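Local coordinates for protein amidohydrolase (Chromobacterium violaceum, PDB 2YB1) that hydrolyses nucleoside 3',5'-bisphosphates to nucleoside 5'-phosphates and orthophosphate, using three manganese ions, at residues I4-H9 / P271-L276; R25-A30 / R55-L60; L33-D38 / V77-D82. All blocks are in the same frame, centred on the assembly; numbering follows the deposited sequence.

Contact 1. Residues I4-H9 / P271-L276; sequences IDLHFH and PIWREL. With MN (manganese (II) ion), chain C.
Trp273 offers its indole to two aliphatic side chains in two different ways. Ile4 comes over a face: its CG2 methyl stands 4.2 Å from the centroid of the six-membered ring, 23° off the normal, a CH-pi contact. With CG1 beside the backbone N (chi1 -53°), CG2 stands anti to that N and is the branch that reaches the indole; Pro271 CB covers the opposite face. Leu6 instead crosses Trp273 at about a right angle and meets its edge, with Leu6 CD1 3.8 Å from Trp273 CE3. The same CD1 lies 3.8 Å from Ile272 CG2, so one methyl fills the notch between consecutive residues of the helix.

Beyond this apolar seam the chain turns to metal chemistry. Asp5 OD1 accepts from His7 N (3.2 Å, 170°), an Asx turn just ahead of the His-X-His pair typical of PHP enzymes. His7 NE2 and His9 NE2 bind a manganese ion completed by Glu64 and Asp248, among others.

Strand 4-5 runs beside strand 33-36, while Leu6 bonds through its backbone to Ser245 of strand 242-246; the short helix 272-275 packs on 33-36 and 242-246, Trp273 touching Leu33 and Ser245, and Ile272 reaches strand 186-189.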
loop_
_atom_site.group_PDB
_atom_site.type_symbol
_atom_site.label_atom_id
_atom_site.label_comp_id
_atom_site.label_asym_id
_atom_site.label_seq_id
_atom_site.Cartn_x
_atom_site.Cartn_y
_atom_site.Cartn_z
ATOM N N ILE A 4 0.514 -3.757 -16.326
ATOM C CA ILE A 4 0.603 -4.434 -15.040
ATOM C C ILE A 4 0.407 -3.422 -13.900
ATOM O O ILE A 4 0.921 -2.306 -13.958
ATOM C CB ILE A 4 2.006 -5.056 -14.874
ATOM C CG1 ILE A 4 2.358 -5.935 -16.076
ATOM C CG2 ILE A 4 2.114 -5.849 -13.574
ATOM C CD1 ILE A 4 1.683 -7.263 -16.059
ATOM N N ASP A 5 -0.386 -3.760 -12.889
ATOM C CA ASP A 5 -0.456 -2.882 -11.729
ATOM C C ASP A 5 -0.503 -3.714 -10.448
ATOM O O ASP A 5 -1.515 -4.368 -10.163
ATOM C CB ASP A 5 -1.691 -1.982 -11.853
ATOM C CG ASP A 5 -1.735 -0.896 -10.798
ATOM O OD1 ASP A 5 -0.870 -0.904 -9.887
ATOM O OD2 ASP A 5 -2.638 -0.029 -10.881
ATOM N N LEU A 6 0.580 -3.659 -9.678
ATOM C CA LEU A 6 0.744 -4.422 -8.438
ATOM C C LEU A 6 0.556 -3.649 -7.130
ATOM O O LEU A 6 1.063 -4.092 -6.090
ATOM C CB LEU A 6 2.042 -5.251 -8.440
ATOM C CG LEU A 6 2.222 -6.069 -9.724
ATOM C CD1 LEU A 6 3.501 -6.897 -9.689
ATOM C CD2 LEU A 6 0.991 -6.951 -10.010
ATOM N N HIS A 7 0.028 -2.427 -7.200
ATOM C CA HIS A 7 -0.280 -1.680 -5.977
ATOM C C HIS A 7 -1.520 -0.778 -6.115
ATOM O O HIS A 7 -1.495 0.169 -6.885
ATOM C CB HIS A 7 0.953 -0.839 -5.625
ATOM C CG HIS A 7 0.911 -0.204 -4.272
ATOM N ND1 HIS A 7 2.048 -0.016 -3.511
ATOM C CD2 HIS A 7 -0.111 0.316 -3.552
ATOM C CE1 HIS A 7 1.722 0.578 -2.377
ATOM N NE2 HIS A 7 0.419 0.787 -2.377
ATOM N N PHE A 8 -2.567 -1.033 -5.340
ATOM C CA PHE A 8 -3.723 -0.124 -5.278
ATOM C C PHE A 8 -4.635 -0.504 -4.115
ATOM O O PHE A 8 -4.456 -1.568 -3.508
ATOM C CB PHE A 8 -4.504 -0.073 -6.621
ATOM C CG PHE A 8 -4.905 -1.428 -7.182
ATOM C CD1 PHE A 8 -6.127 -2.011 -6.837
ATOM C CD2 PHE A 8 -4.092 -2.087 -8.110
ATOM C CE1 PHE A 8 -6.501 -3.261 -7.354
ATOM C CE2 PHE A 8 -4.461 -3.333 -8.639
ATOM C CZ PHE A 8 -5.676 -3.919 -8.262
ATOM N N HIS A 9 -5.643 0.331 -3.857
ATOM C CA HIS A 9 -6.461 0.222 -2.650
ATOM C C HIS A 9 -7.948 0.182 -2.944
ATOM O O HIS A 9 -8.389 0.571 -4.026
ATOM C CB HIS A 9 -6.174 1.396 -1.709
ATOM C CG HIS A 9 -4.771 1.395 -1.197
ATOM N ND1 HIS A 9 -4.421 0.827 0.005
ATOM C CD2 HIS A 9 -3.619 1.834 -1.757
ATOM C CE1 HIS A 9 -3.115 0.930 0.178
ATOM N NE2 HIS A 9 -2.605 1.539 -0.876
ATOM N N PRO A 271 11.781 -7.948 -13.522
ATOM C CA PRO A 271 10.397 -7.702 -13.089
ATOM C C PRO A 271 9.920 -8.739 -12.081
ATOM O O PRO A 271 10.067 -9.940 -12.305
ATOM C CB PRO A 271 9.586 -7.832 -14.386
ATOM C CG PRO A 271 10.584 -7.675 -15.492
ATOM C CD PRO A 271 11.876 -8.251 -14.958
ATOM N N ILE A 272 9.328 -8.278 -10.989
ATOM C CA ILE A 272 8.911 -9.193 -9.935
ATOM C C ILE A 272 7.807 -10.168 -10.390
ATOM O O ILE A 272 7.722 -11.294 -9.882
ATOM C CB ILE A 272 8.470 -8.431 -8.668
ATOM C CG1 ILE A 272 8.571 -9.340 -7.439
ATOM C CG2 ILE A 272 7.068 -7.828 -8.861
ATOM C CD1 ILE A 272 8.493 -8.599 -6.110
ATOM N N TRP A 273 6.970 -9.755 -11.346
ATOM C CA TRP A 273 5.871 -10.625 -11.786
ATOM C C TRP A 273 6.340 -11.930 -12.433
ATOM O O TRP A 273 5.658 -12.963 -12.353
ATOM C CB TRP A 273 4.854 -9.892 -12.676
ATOM C CG TRP A 273 5.423 -9.089 -13.791
ATOM C CD1 TRP A 273 5.677 -9.508 -15.063
ATOM C CD2 TRP A 273 5.773 -7.697 -13.747
ATOM N NE1 TRP A 273 6.178 -8.466 -15.812
ATOM C CE2 TRP A 273 6.246 -7.345 -15.024
ATOM C CE3 TRP A 273 5.750 -6.724 -12.743
ATOM C CZ2 TRP A 273 6.682 -6.053 -15.331
ATOM C CZ3 TRP A 273 6.191 -5.442 -13.047
ATOM C CH2 TRP A 273 6.637 -5.117 -14.331
ATOM N N ARG A 274 7.510 -11.900 -13.056
ATOM C CA ARG A 274 8.070 -13.126 -13.612
ATOM C C ARG A 274 8.370 -14.166 -12.521
ATOM O O ARG A 274 8.342 -15.374 -12.777
ATOM C CB ARG A 274 9.319 -12.821 -14.435
ATOM C CG ARG A 274 9.033 -11.907 -15.619
ATOM C CD ARG A 274 10.279 -11.667 -16.453
ATOM N NE ARG A 274 10.058 -10.670 -17.502
ATOM C CZ ARG A 274 11.038 -10.064 -18.170
ATOM N NH1 ARG A 274 12.308 -10.348 -17.894
ATOM N NH2 ARG A 274 10.751 -9.166 -19.106
ATOM N N GLU A 275 8.660 -13.691 -11.314
ATOM C CA GLU A 275 8.969 -14.572 -10.179
ATOM C C GLU A 275 7.724 -15.014 -9.395
ATOM O O GLU A 275 7.790 -15.903 -8.545
ATOM C CB GLU A 275 9.940 -13.865 -9.226
ATOM C CG GLU A 275 11.179 -13.269 -9.925
ATOM C CD GLU A 275 11.876 -14.276 -10.828
ATOM O OE1 GLU A 275 11.917 -15.473 -10.466
ATOM O OE2 GLU A 275 12.368 -13.871 -11.905
ATOM N N LEU A 276 6.599 -14.355 -9.650
ATOM C CA LEU A 276 5.356 -14.656 -8.945
ATOM C C LEU A 276 4.397 -15.551 -9.732
ATOM O O LEU A 276 3.250 -15.768 -9.305
ATOM C CB LEU A 276 4.660 -13.361 -8.499
ATOM C CG LEU A 276 5.408 -12.575 -7.410
ATOM C CD1 LEU A 276 5.007 -11.107 -7.415
ATOM C CD2 LEU A 276 5.217 -13.196 -6.031
HETATM MN MN MN C . -0.528 2.120 -0.920
#

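Contact 2. Residues R25-A30 / R55-L60; sequences RAAARA and RGIPFL
Ala27 O accepts a hydrogen bond from Ala30 N at 3.0 Å, closing a type I turn from Ala27 to Ala30. Across from this turn the same Ala27 presents its methyl to segment 55-60, and the contact is built round that one small side chain. Ile57 CD1 sits 3.6 Å from Ala27 CB and also comes within 3.9 Å of Ala27 CA, so the tip of the isoleucine rests on the surface of the helix itself. The extended arm explains the reach: CG1 lies beside the backbone N (chi1 -55°) and chi2 of 166° carries CD1 straight outward. Arg55 adds a second, looser touch, its CG methylene 4.3 Å from Ala27 CB.

The polar end of Arg55 then turns to the same helix, where NE forms a salt bridge with Asp24, one turn before Ala27, while its aliphatic part stays by the Ala27 methyl at an exposed edge of the protein.

The segments belong to successive beta-alpha-beta crossovers of the barrel-like PHP fold. Helix 19-27 leads into strand 33-36, and helix 45-54 leads into the parallel neighbour, strand 59-69. Gly56, with phi of 78°, ends helix 45-54 in a Schellman motif, and Ile57 just after it is buried. No hydrogen bond joins the two segments. Leu34 of strand 33-36 lies beneath the junction, touched by Ala26 from the helix and by Ile57 from the incoming chain, while Phe59 packs back on Ala48, Ala49 and Ala52 of helix 45-54.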
loop_
_atom_site.group_PDB
_atom_site.type_symbol
_atom_site.label_atom_id
_atom_site.label_comp_id
_atom_site.label_asym_id
_atom_site.label_seq_id
_atom_site.Cartn_x
_atom_site.Cartn_y
_atom_site.Cartn_z
ATOM N N ARG A 25 -12.550 -0.858 -12.882
ATOM C CA ARG A 25 -11.945 0.363 -13.408
ATOM C C ARG A 25 -10.602 0.024 -14.052
ATOM O O ARG A 25 -10.325 0.437 -15.177
ATOM C CB ARG A 25 -11.757 1.401 -12.297
ATOM C CG ARG A 25 -11.129 2.732 -12.764
ATOM C CD ARG A 25 -10.947 3.678 -11.576
ATOM N NE ARG A 25 -10.372 4.975 -11.945
ATOM C CZ ARG A 25 -11.068 6.062 -12.275
ATOM N NH1 ARG A 25 -12.395 6.032 -12.304
ATOM N NH2 ARG A 25 -10.431 7.192 -12.583
ATOM N N ALA A 26 -9.777 -0.745 -13.343
ATOM C CA ALA A 26 -8.499 -1.196 -13.893
ATOM C C ALA A 26 -8.715 -1.936 -15.217
ATOM O O ALA A 26 -7.934 -1.794 -16.159
ATOM C CB ALA A 26 -7.792 -2.104 -12.896
ATOM N N ALA A 27 -9.793 -2.712 -15.286
ATOM C CA ALA A 27 -10.050 -3.584 -16.432
ATOM C C ALA A 27 -10.258 -2.808 -17.739
ATOM O O ALA A 27 -10.092 -3.358 -18.827
ATOM C CB ALA A 27 -11.256 -4.492 -16.147
ATOM N N ALA A 28 -10.638 -1.540 -17.637
ATOM C CA ALA A 28 -10.862 -0.727 -18.832
ATOM C C ALA A 28 -9.540 -0.546 -19.581
ATOM O O ALA A 28 -9.526 -0.298 -20.783
ATOM C CB ALA A 28 -11.472 0.623 -18.465
ATOM N N ARG A 29 -8.432 -0.697 -18.863
ATOM C CA ARG A 29 -7.087 -0.563 -19.454
ATOM C C ARG A 29 -6.525 -1.878 -20.008
ATOM O O ARG A 29 -5.354 -1.940 -20.402
ATOM C CB ARG A 29 -6.097 0.010 -18.430
ATOM C CG ARG A 29 -6.617 1.187 -17.620
ATOM C CD ARG A 29 -6.647 2.483 -18.417
ATOM N NE ARG A 29 -5.377 3.202 -18.341
ATOM C CZ ARG A 29 -4.560 3.392 -19.373
ATOM N NH1 ARG A 29 -4.878 2.928 -20.575
ATOM N NH2 ARG A 29 -3.421 4.052 -19.205
ATOM N N ALA A 30 -7.334 -2.934 -20.000
ATOM C CA ALA A 30 -6.894 -4.252 -20.477
ATOM C C ALA A 30 -5.575 -4.686 -19.830
ATOM O O ALA A 30 -4.593 -4.984 -20.528
ATOM C CB ALA A 30 -6.777 -4.277 -22.016
ATOM N N ARG A 55 -13.406 -10.955 -15.441
ATOM C CA ARG A 55 -13.012 -10.087 -16.557
ATOM C C ARG A 55 -11.839 -10.682 -17.337
ATOM O O ARG A 55 -11.317 -10.052 -18.265
ATOM C CB ARG A 55 -12.620 -8.687 -16.061
ATOM C CG ARG A 55 -13.686 -7.950 -15.256
ATOM C CD ARG A 55 -14.638 -7.201 -16.152
ATOM N NE ARG A 55 -15.615 -6.453 -15.357
ATOM C CZ ARG A 55 -16.815 -6.078 -15.792
ATOM N NH1 ARG A 55 -17.199 -6.369 -17.031
ATOM N NH2 ARG A 55 -17.635 -5.413 -14.981
ATOM N N GLY A 56 -11.412 -11.878 -16.947
ATOM C CA GLY A 56 -10.340 -12.579 -17.645
ATOM C C GLY A 56 -8.945 -12.069 -17.314
ATOM O O GLY A 56 -8.024 -12.196 -18.133
ATOM N N ILE A 57 -8.785 -11.497 -16.118
ATOM C CA ILE A 57 -7.527 -10.856 -15.710
ATOM C C ILE A 57 -6.793 -11.641 -14.623
ATOM O O ILE A 57 -7.325 -11.823 -13.521
ATOM C CB ILE A 57 -7.791 -9.444 -15.132
ATOM C CG1 ILE A 57 -8.581 -8.577 -16.126
ATOM C CG2 ILE A 57 -6.476 -8.775 -14.714
ATOM C CD1 ILE A 57 -9.170 -7.294 -15.512
ATOM N N PRO A 58 -5.560 -12.094 -14.915
ATOM C CA PRO A 58 -4.741 -12.738 -13.878
ATOM C C PRO A 58 -4.569 -11.832 -12.660
ATOM O O PRO A 58 -4.461 -10.602 -12.799
ATOM C CB PRO A 58 -3.389 -12.948 -14.578
ATOM C CG PRO A 58 -3.755 -13.089 -16.028
ATOM C CD PRO A 58 -4.888 -12.096 -16.231
ATOM N N PHE A 59 -4.521 -12.447 -11.478
ATOM C CA PHE A 59 -4.598 -11.714 -10.226
ATOM C C PHE A 59 -3.643 -12.309 -9.202
ATOM O O PHE A 59 -3.462 -13.528 -9.143
ATOM C CB PHE A 59 -6.047 -11.740 -9.689
ATOM C CG PHE A 59 -6.241 -10.966 -8.412
ATOM C CD1 PHE A 59 -6.408 -9.593 -8.441
ATOM C CD2 PHE A 59 -6.248 -11.615 -7.177
ATOM C CE1 PHE A 59 -6.577 -8.868 -7.261
ATOM C CE2 PHE A 59 -6.425 -10.899 -5.995
ATOM C CZ PHE A 59 -6.586 -9.527 -6.035
ATOM N N LEU A 60 -3.027 -11.431 -8.410
ATOM C CA LEU A 60 -2.223 -11.829 -7.260
ATOM C C LEU A 60 -2.819 -11.272 -5.973
ATOM O O LEU A 60 -3.134 -10.091 -5.903
ATOM C CB LEU A 60 -0.807 -11.272 -7.412
ATOM C CG LEU A 60 0.101 -11.994 -8.399
ATOM C CD1 LEU A 60 1.189 -11.051 -8.849
ATOM C CD2 LEU A 60 0.697 -13.242 -7.702
#

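Contact 3. Residues L33-D38 / V77-D82; sequences LLALTD and VGLGID
Leu79 pushes one methyl, CD2, between two side chains of segment 33-38. Leu79 CD2 lies 3.6 Å from Ala35 CB and 4.0 Å from Thr37 CG2, so it bridges residues two apart that direct their side chains to the same side. Its CB bond does not itself aim at the other segment. It is the side chain's run, CG beside the backbone N (chi1 -63°) and chi2 extended at 171°, that brings the branch across. Ala35 meets the leucine with its CB alone, and the two side chains come close to each other.

Thr37 uses its two branches for different work. The methyl CG2 faces the second segment, where the threonine side chain crosses that of Leu79 obliquely, and it meets Val77 CG1 at 4.1 Å, with the threonine and valine side chains roughly perpendicular. The hydroxyl, set between the backbone N and the carbonyl carbon by chi1 of 57°, accepts a hydrogen bond from Phe8 N, which ties it to the metal-binding stretch of chain. Thr37 also touches His7, and its side chain comes within about 5 Å of a bound manganese ion. The side chain of Val77 in turn is about 4 Å from that of Glu64, another manganese ligand. The packing thus lies close behind the metal ligands, with the Thr37 hydroxyl, not its methyl, nearest the manganese.

No hydrogen bond crosses this contact, and the facing CA atoms stand well apart, 7.3 Å from Ala35 to Leu79 and 7.0 Å from Thr37 to Val77. The pairing runs in opposite directions, yet it is side-chain packing inside the barrel-like sheet and not a ladder between neighbours. Strand 59-69 lies between strands 33-36 and 72-79, supplying Leu60 against Ala35; strand 4-5 borders 33-36 on its other edge, and helix 19-27 covers Leu34 through Ile23 and Ala26.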
loop_
_atom_site.group_PDB
_atom_site.type_symbol
_atom_site.label_atom_id
_atom_site.label_comp_id
_atom_site.label_asym_id
_atom_site.label_seq_id
_atom_site.Cartn_x
_atom_site.Cartn_y
_atom_site.Cartn_z
ATOM N N LEU A 33 -2.042 -8.160 -15.560
ATOM C CA LEU A 33 -1.937 -8.639 -14.184
ATOM C C LEU A 33 -2.290 -7.532 -13.197
ATOM O O LEU A 33 -1.841 -6.394 -13.371
ATOM C CB LEU A 33 -0.506 -9.132 -13.930
ATOM C CG LEU A 33 -0.162 -9.705 -12.560
ATOM C CD1 LEU A 33 -0.918 -11.008 -12.323
ATOM C CD2 LEU A 33 1.355 -9.937 -12.451
ATOM N N LEU A 34 -3.014 -7.879 -12.129
ATOM C CA LEU A 34 -3.355 -6.931 -11.060
ATOM C C LEU A 34 -3.091 -7.533 -9.673
ATOM O O LEU A 34 -3.169 -8.761 -9.498
ATOM C CB LEU A 34 -4.829 -6.526 -11.148
ATOM C CG LEU A 34 -5.326 -5.812 -12.412
ATOM C CD1 LEU A 34 -6.861 -5.642 -12.378
ATOM C CD2 LEU A 34 -4.644 -4.458 -12.601
ATOM N N ALA A 35 -2.764 -6.680 -8.701
ATOM C CA ALA A 35 -2.739 -7.094 -7.290
ATOM C C ALA A 35 -3.324 -6.010 -6.379
ATOM O O ALA A 35 -2.843 -4.875 -6.371
ATOM C CB ALA A 35 -1.306 -7.490 -6.840
ATOM N N LEU A 36 -4.374 -6.362 -5.629
ATOM C CA LEU A 36 -4.969 -5.439 -4.660
ATOM C C LEU A 36 -4.128 -5.474 -3.383
ATOM O O LEU A 36 -3.837 -6.554 -2.859
ATOM C CB LEU A 36 -6.431 -5.822 -4.362
ATOM C CG LEU A 36 -7.162 -5.036 -3.259
ATOM C CD1 LEU A 36 -7.216 -3.547 -3.582
ATOM C CD2 LEU A 36 -8.572 -5.591 -3.017
ATOM N N THR A 37 -3.634 -4.319 -2.944
ATOM C CA THR A 37 -2.843 -4.317 -1.718
ATOM C C THR A 37 -3.393 -3.297 -0.748
ATOM O O THR A 37 -2.857 -2.188 -0.621
ATOM C CB THR A 37 -1.392 -3.917 -2.095
ATOM O OG1 THR A 37 -1.408 -2.645 -2.755
ATOM C CG2 THR A 37 -0.814 -4.906 -3.083
ATOM N N ASP A 38 -4.340 -3.732 0.073
ATOM C CA ASP A 38 -4.931 -2.847 1.065
ATOM C C ASP A 38 -4.033 -2.788 2.281
ATOM O O ASP A 38 -3.275 -3.732 2.542
ATOM C CB ASP A 38 -6.343 -3.305 1.433
ATOM C CG ASP A 38 -7.384 -2.795 0.454
ATOM O OD1 ASP A 38 -7.461 -1.563 0.263
ATOM O OD2 ASP A 38 -8.109 -3.620 -0.132
ATOM N N VAL A 77 4.886 -4.048 0.935
ATOM C CA VAL A 77 3.868 -4.790 0.205
ATOM C C VAL A 77 4.182 -6.292 0.207
ATOM O O VAL A 77 5.344 -6.682 0.081
ATOM C CB VAL A 77 3.788 -4.282 -1.259
ATOM C CG1 VAL A 77 3.158 -5.331 -2.175
ATOM C CG2 VAL A 77 3.029 -2.951 -1.324
ATOM N N GLY A 78 3.181 -7.135 0.442
ATOM C CA GLY A 78 3.323 -8.540 0.085
ATOM C C GLY A 78 2.569 -8.920 -1.179
ATOM O O GLY A 78 1.412 -8.499 -1.358
ATOM N N LEU A 79 3.141 -9.818 -1.987
ATOM C CA LEU A 79 2.482 -10.243 -3.226
ATOM C C LEU A 79 2.541 -11.758 -3.358
ATOM O O LEU A 79 3.589 -12.361 -3.099
ATOM C CB LEU A 79 3.149 -9.606 -4.453
ATOM C CG LEU A 79 3.117 -8.075 -4.608
ATOM C CD1 LEU A 79 4.021 -7.648 -5.762
ATOM C CD2 LEU A 79 1.682 -7.562 -4.814
ATOM N N GLY A 80 1.433 -12.366 -3.787
ATOM C CA GLY A 80 1.367 -13.813 -3.886
ATOM C C GLY A 80 1.198 -14.484 -2.525
ATOM O O GLY A 80 1.511 -15.666 -2.368
ATOM N N ILE A 81 0.688 -13.733 -1.547
ATOM C CA ILE A 81 0.448 -14.257 -0.198
ATOM C C ILE A 81 -0.807 -15.122 -0.160
ATOM O O ILE A 81 -1.734 -14.911 -0.940
ATOM C CB ILE A 81 0.248 -13.111 0.830
ATOM C CG1 ILE A 81 -0.813 -12.126 0.312
ATOM C CG2 ILE A 81 1.579 -12.395 1.123
ATOM C CD1 ILE A 81 -1.446 -11.250 1.368
ATOM N N ASP A 82 -0.821 -16.095 0.748
ATOM C CA ASP A 82 -2.025 -16.845 1.088
ATOM C C ASP A 82 -2.635 -16.132 2.287
ATOM O O ASP A 82 -2.100 -16.196 3.395
ATOM C CB ASP A 82 -1.661 -18.295 1.444
ATOM C CG ASP A 82 -2.846 -19.104 1.980
ATOM O OD1 ASP A 82 -3.995 -18.604 2.006
ATOM O OD2 ASP A 82 -2.613 -20.264 2.371
#

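Contacts 1 and 3 are buried, whereas contact 2 lies partly at the surface, away from the metal and nucleotide sites. Strand 33-36 connects them: its backbone bonds to segment 4-9 on one edge (Asp5 O to Ala35 N, 3.0 Å) and to segment 55-60 on the other (Leu34 O to Leu60 N, 2.9 Å). All three contacts therefore reach one sheet. None has a hydrogen bond between its own two segments, yet the chemistry differs with depth. Contact 1 sets an aromatic face and edge against methyls, contact 3 is an aliphatic layer next to the metal ligands, and contact 2 sets a small methyl patch beside a salt bridge.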